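Local atomic coordinates of MdcA (Pseudomonas aeruginosa, PDB entry 5VIT), a protein that probably serves as the acyl-carrier-protein transferase subunit of malonate decarboxylase, exchanging acetyl for malonyl on the carrier protein. Residues 369-372 with 378-381; 440-445 with 449-454. One frame throughout, in Å; residues are numbered along the deposited sequence.

Interaction 1: residues 369-372 with 378-381; sequences STVT and GFGG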
loop_
_atom_site.group_PDB
_atom_site.type_symbol
_atom_site.label_atom_id
_atom_site.label_comp_id
_atom_site.label_asym_id
_atom_site.label_seq_id
_atom_site.Cartn_x
_atom_site.Cartn_y
_atom_site.Cartn_z
ATOM N N SER A 369 22.001 5.098 2.935
ATOM C CA SER A 369 23.355 5.502 2.553
ATOM C C SER A 369 23.796 4.992 1.179
ATOM O O SER A 369 23.315 3.963 0.703
ATOM C CB SER A 369 24.340 5.025 3.623
ATOM O OG SER A 369 25.650 5.454 3.307
ATOM N N THR A 370 24.731 5.705 0.552
ATOM C CA THR A 370 25.382 5.224 -0.672
ATOM C C THR A 370 26.790 4.703 -0.360
ATOM O O THR A 370 27.462 4.143 -1.228
ATOM C CB THR A 370 25.497 6.324 -1.765
ATOM O OG1 THR A 370 26.083 7.504 -1.200
ATOM C CG2 THR A 370 24.125 6.657 -2.367
ATOM N N VAL A 371 27.236 4.896 0.877
ATOM C CA VAL A 371 28.554 4.414 1.292
ATOM C C VAL A 371 28.531 2.920 1.536
ATOM O O VAL A 371 27.923 2.452 2.500
ATOM C CB VAL A 371 29.047 5.096 2.578
ATOM C CG1 VAL A 371 30.290 4.375 3.106
ATOM C CG2 VAL A 371 29.314 6.573 2.328
ATOM N N THR A 372 29.181 2.170 0.659
ATOM C CA THR A 372 29.278 0.726 0.828
ATOM C C THR A 372 30.736 0.343 1.026
ATOM O O THR A 372 31.617 1.174 0.827
ATOM C CB THR A 372 28.694 -0.019 -0.374
ATOM O OG1 THR A 372 29.411 0.357 -1.552
ATOM C CG2 THR A 372 27.210 0.327 -0.547
ATOM N N GLY A 378 30.280 10.085 -1.888
ATOM C CA GLY A 378 29.823 11.302 -1.256
ATOM C C GLY A 378 28.310 11.383 -1.232
ATOM O O GLY A 378 27.626 10.697 -1.994
ATOM N N PHE A 379 27.783 12.229 -0.352
ATOM C CA PHE A 379 26.343 12.383 -0.219
ATOM C C PHE A 379 25.759 13.291 -1.292
ATOM O O PHE A 379 24.583 13.170 -1.657
ATOM C CB PHE A 379 25.992 12.965 1.145
ATOM C CG PHE A 379 26.488 12.171 2.306
ATOM C CD1 PHE A 379 26.369 10.799 2.327
ATOM C CD2 PHE A 379 27.089 12.816 3.386
ATOM C CE1 PHE A 379 26.828 10.065 3.419
ATOM C CE2 PHE A 379 27.553 12.090 4.479
ATOM C CZ PHE A 379 27.421 10.712 4.490
ATOM N N GLY A 380 26.564 14.230 -1.777
ATOM C CA GLY A 380 26.055 15.179 -2.753
ATOM C C GLY A 380 24.974 16.056 -2.140
ATOM O O GLY A 380 25.119 16.513 -1.002
ATOM N N GLY A 381 23.886 16.276 -2.874
ATOM C CA GLY A 381 22.809 17.136 -2.410
ATOM C C GLY A 381 21.766 16.458 -1.538
ATOM O O GLY A 381 20.917 17.120 -0.924
#
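The ring of Phe379 is the flat group here, and Val371 meets it obliquely: methyl CG2 stands 4.4 Å from CE1, neither squarely above the ring nor level with its rim. CG of Phe379 lies anti to its carbonyl carbon (chi1 -57°), which brings the end of the side chain nearer to 369-372 than its base. Pro451 and Met453 also touch this ring, so the valine is one of several apolar neighbours. Thr370 directs its bond to CB toward the other segment, and OG1 stops 3.6 Å from Gly378 O, too long for a hydrogen bond, and this buried oxygen finds no other polar partner. The bend that delivers Val371 is an ST turn: Val371 N donates to Ser369 OG (3.0 Å, 151°), and the same hydroxyl is bonded to Pro451 O. On the other segment, Gly380 adopts a positive phi of 65°, a conformation well suited to a residue without a side chain. The whole forms a glycine-rich loop between strand 368-369 and helix 382-385. Val371 rests on helix 437-445 through Val441, while Gly380 is hydrogen-bonded to the backbone of Ser108 and to Thr133 OG1, in the loops following the parallel strands 102-107 and 127-131.

Interaction 2: residues 440-445 with 449-454; sequences EVARQT and LAPVMI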
loop_
_atom_site.group_PDB
_atom_site.type_symbol
_atom_site.label_atom_id
_atom_site.label_comp_id
_atom_site.label_asym_id
_atom_site.label_seq_id
_atom_site.Cartn_x
_atom_site.Cartn_y
_atom_site.Cartn_z
ATOM N N GLU A 440 30.678 -0.181 9.457
ATOM C CA GLU A 440 32.037 -0.716 9.353
ATOM C C GLU A 440 32.988 0.230 8.636
ATOM O O GLU A 440 34.157 0.312 8.982
ATOM C CB GLU A 440 32.033 -2.065 8.645
ATOM C CG GLU A 440 32.264 -3.218 9.586
ATOM C CD GLU A 440 33.533 -3.043 10.416
ATOM O OE1 GLU A 440 34.626 -2.862 9.826
ATOM O OE2 GLU A 440 33.424 -3.076 11.662
ATOM N N VAL A 441 32.493 0.953 7.641
ATOM C CA VAL A 441 33.328 1.946 6.988
ATOM C C VAL A 441 33.802 3.003 7.996
ATOM O O VAL A 441 34.964 3.422 7.981
ATOM C CB VAL A 441 32.588 2.612 5.834
ATOM C CG1 VAL A 441 33.405 3.763 5.269
ATOM C CG2 VAL A 441 32.306 1.577 4.753
ATOM N N ALA A 442 32.915 3.408 8.897
ATOM C CA ALA A 442 33.285 4.407 9.885
ATOM C C ALA A 442 34.377 3.856 10.800
ATOM O O ALA A 442 35.373 4.545 11.084
ATOM C CB ALA A 442 32.079 4.855 10.691
ATOM N N ARG A 443 34.198 2.611 11.239
ATOM C CA ARG A 443 35.177 1.983 12.116
ATOM C C ARG A 443 36.531 1.854 11.411
ATOM O O ARG A 443 37.560 2.143 12.008
ATOM C CB ARG A 443 34.677 0.617 12.597
ATOM C CG ARG A 443 33.357 0.683 13.344
ATOM C CD ARG A 443 33.037 -0.603 14.091
ATOM N NE ARG A 443 31.622 -0.678 14.481
ATOM C CZ ARG A 443 30.708 -1.455 13.888
ATOM N NH1 ARG A 443 31.053 -2.253 12.875
ATOM N NH2 ARG A 443 29.444 -1.457 14.316
ATOM N N GLN A 444 36.528 1.460 10.140
ATOM C CA GLN A 444 37.773 1.302 9.381
ATOM C C GLN A 444 38.435 2.632 9.043
ATOM O O GLN A 444 39.652 2.698 8.894
ATOM C CB GLN A 444 37.527 0.526 8.084
ATOM C CG GLN A 444 36.921 -0.845 8.295
ATOM C CD GLN A 444 37.913 -1.843 8.849
ATOM O OE1 GLN A 444 39.108 -1.782 8.542
ATOM N NE2 GLN A 444 37.429 -2.763 9.683
ATOM N N THR A 445 37.633 3.685 8.917
ATOM C CA THR A 445 38.119 4.991 8.470
ATOM C C THR A 445 38.374 5.931 9.666
ATOM O O THR A 445 39.007 6.981 9.536
ATOM C CB THR A 445 37.109 5.602 7.448
ATOM O OG1 THR A 445 37.237 4.901 6.206
ATOM C CG2 THR A 445 37.348 7.068 7.179
ATOM N N LEU A 449 31.167 9.162 13.303
ATOM C CA LEU A 449 29.848 8.589 13.078
ATOM C C LEU A 449 29.735 7.972 11.692
ATOM O O LEU A 449 30.488 8.304 10.774
ATOM C CB LEU A 449 28.746 9.641 13.310
ATOM C CG LEU A 449 28.459 10.822 12.391
ATOM C CD1 LEU A 449 27.241 11.586 12.935
ATOM C CD2 LEU A 449 29.651 11.764 12.303
ATOM N N ALA A 450 28.803 7.038 11.569
ATOM C CA ALA A 450 28.533 6.388 10.306
ATOM C C ALA A 450 28.087 7.418 9.300
ATOM O O ALA A 450 27.171 8.194 9.576
ATOM C CB ALA A 450 27.475 5.321 10.469
ATOM N N PRO A 451 28.728 7.422 8.124
ATOM C CA PRO A 451 28.335 8.317 7.036
ATOM C C PRO A 451 26.962 7.907 6.485
ATOM O O PRO A 451 26.870 7.107 5.552
ATOM C CB PRO A 451 29.446 8.120 6.006
ATOM C CG PRO A 451 29.956 6.719 6.265
ATOM C CD PRO A 451 29.824 6.509 7.739
ATOM N N VAL A 452 25.916 8.429 7.115
ATOM C CA VAL A 452 24.534 8.249 6.700
ATOM C C VAL A 452 24.116 9.386 5.770
ATOM O O VAL A 452 24.307 10.564 6.088
ATOM C CB VAL A 452 23.591 8.217 7.928
ATOM C CG1 VAL A 452 22.125 8.314 7.503
ATOM C CG2 VAL A 452 23.829 6.975 8.746
ATOM N N MET A 453 23.541 9.033 4.628
ATOM C CA MET A 453 23.074 10.029 3.672
ATOM C C MET A 453 21.808 10.727 4.173
ATOM O O MET A 453 21.737 11.951 4.261
ATOM C CB MET A 453 22.815 9.376 2.313
ATOM C CG MET A 453 22.364 10.340 1.239
ATOM S SD MET A 453 22.158 9.523 -0.356
ATOM C CE MET A 453 20.601 8.651 -0.080
ATOM N N ILE A 454 20.803 9.933 4.493
ATOM C CA ILE A 454 19.551 10.458 4.996
ATOM C C ILE A 454 19.142 9.582 6.170
ATOM O O ILE A 454 19.127 8.344 6.041
ATOM C CB ILE A 454 18.464 10.474 3.893
ATOM C CG1 ILE A 454 18.792 11.539 2.829
ATOM C CG2 ILE A 454 17.099 10.696 4.487
ATOM C CD1 ILE A 454 18.023 11.344 1.506
#
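Ala442 carries this contact, its methyl directed from helix 437-445 onto the returning chain. Two positions before it, Glu440 lies on another side of the helix and is held by two neighbours there. Its OE1 receives Gln444 NE2 at 2.8 Å, met nearly along the C-O axis and in the amide plane, while OE2 forms a salt bridge with Arg443 NH1, also at 2.8 Å, approached from the anti side and 25° out of the carboxylate plane. Val441 points toward the loop, yet its CG1 remains 4.7 Å from Pro451 CG. Then comes Ala442, whose CB lies 3.8 Å from Leu449 O, 3.9 Å from Ala450 CA and 4.1 Å from Pro451 CD. Beyond it, Arg443 and Gln444 return to the exposed surface, and Thr445 N closes the last turn on Val441 O. In the returning segment, Pro451 is the centre of an inverse gamma turn, and Met453 with Ile454 forms a classic bulge facing Ser368. The junction of helix and loop thus rests on van der Waals contact with one small methyl, which lets the backbones come close, while charge is kept to the outer side; there Glu440 probably offsets the nearness of Arg443 to Arg435.

Overall arrangement
From the N terminus, the chain first closes interaction 1, where 369-372 and 378-381 bracket a five-residue loop between strand 368-369 and helix 382-385. Well further on, helix 437-445 ends and three residues turn the chain back, so that 449-454 closes interaction 2 on its way to strand 461-464. The two follow in series, neither nested nor crossed, but their centres are only 10 Å apart. Residues 449-454 join them, running beside both Ser369 and Phe379, whose CZ lies 3.5 Å from Val452 O. Together they tie helix 437-445, which lies in sequence between strands 416-420 and 461-464 of the mixed sheet, to loops leaving the all-parallel sheet.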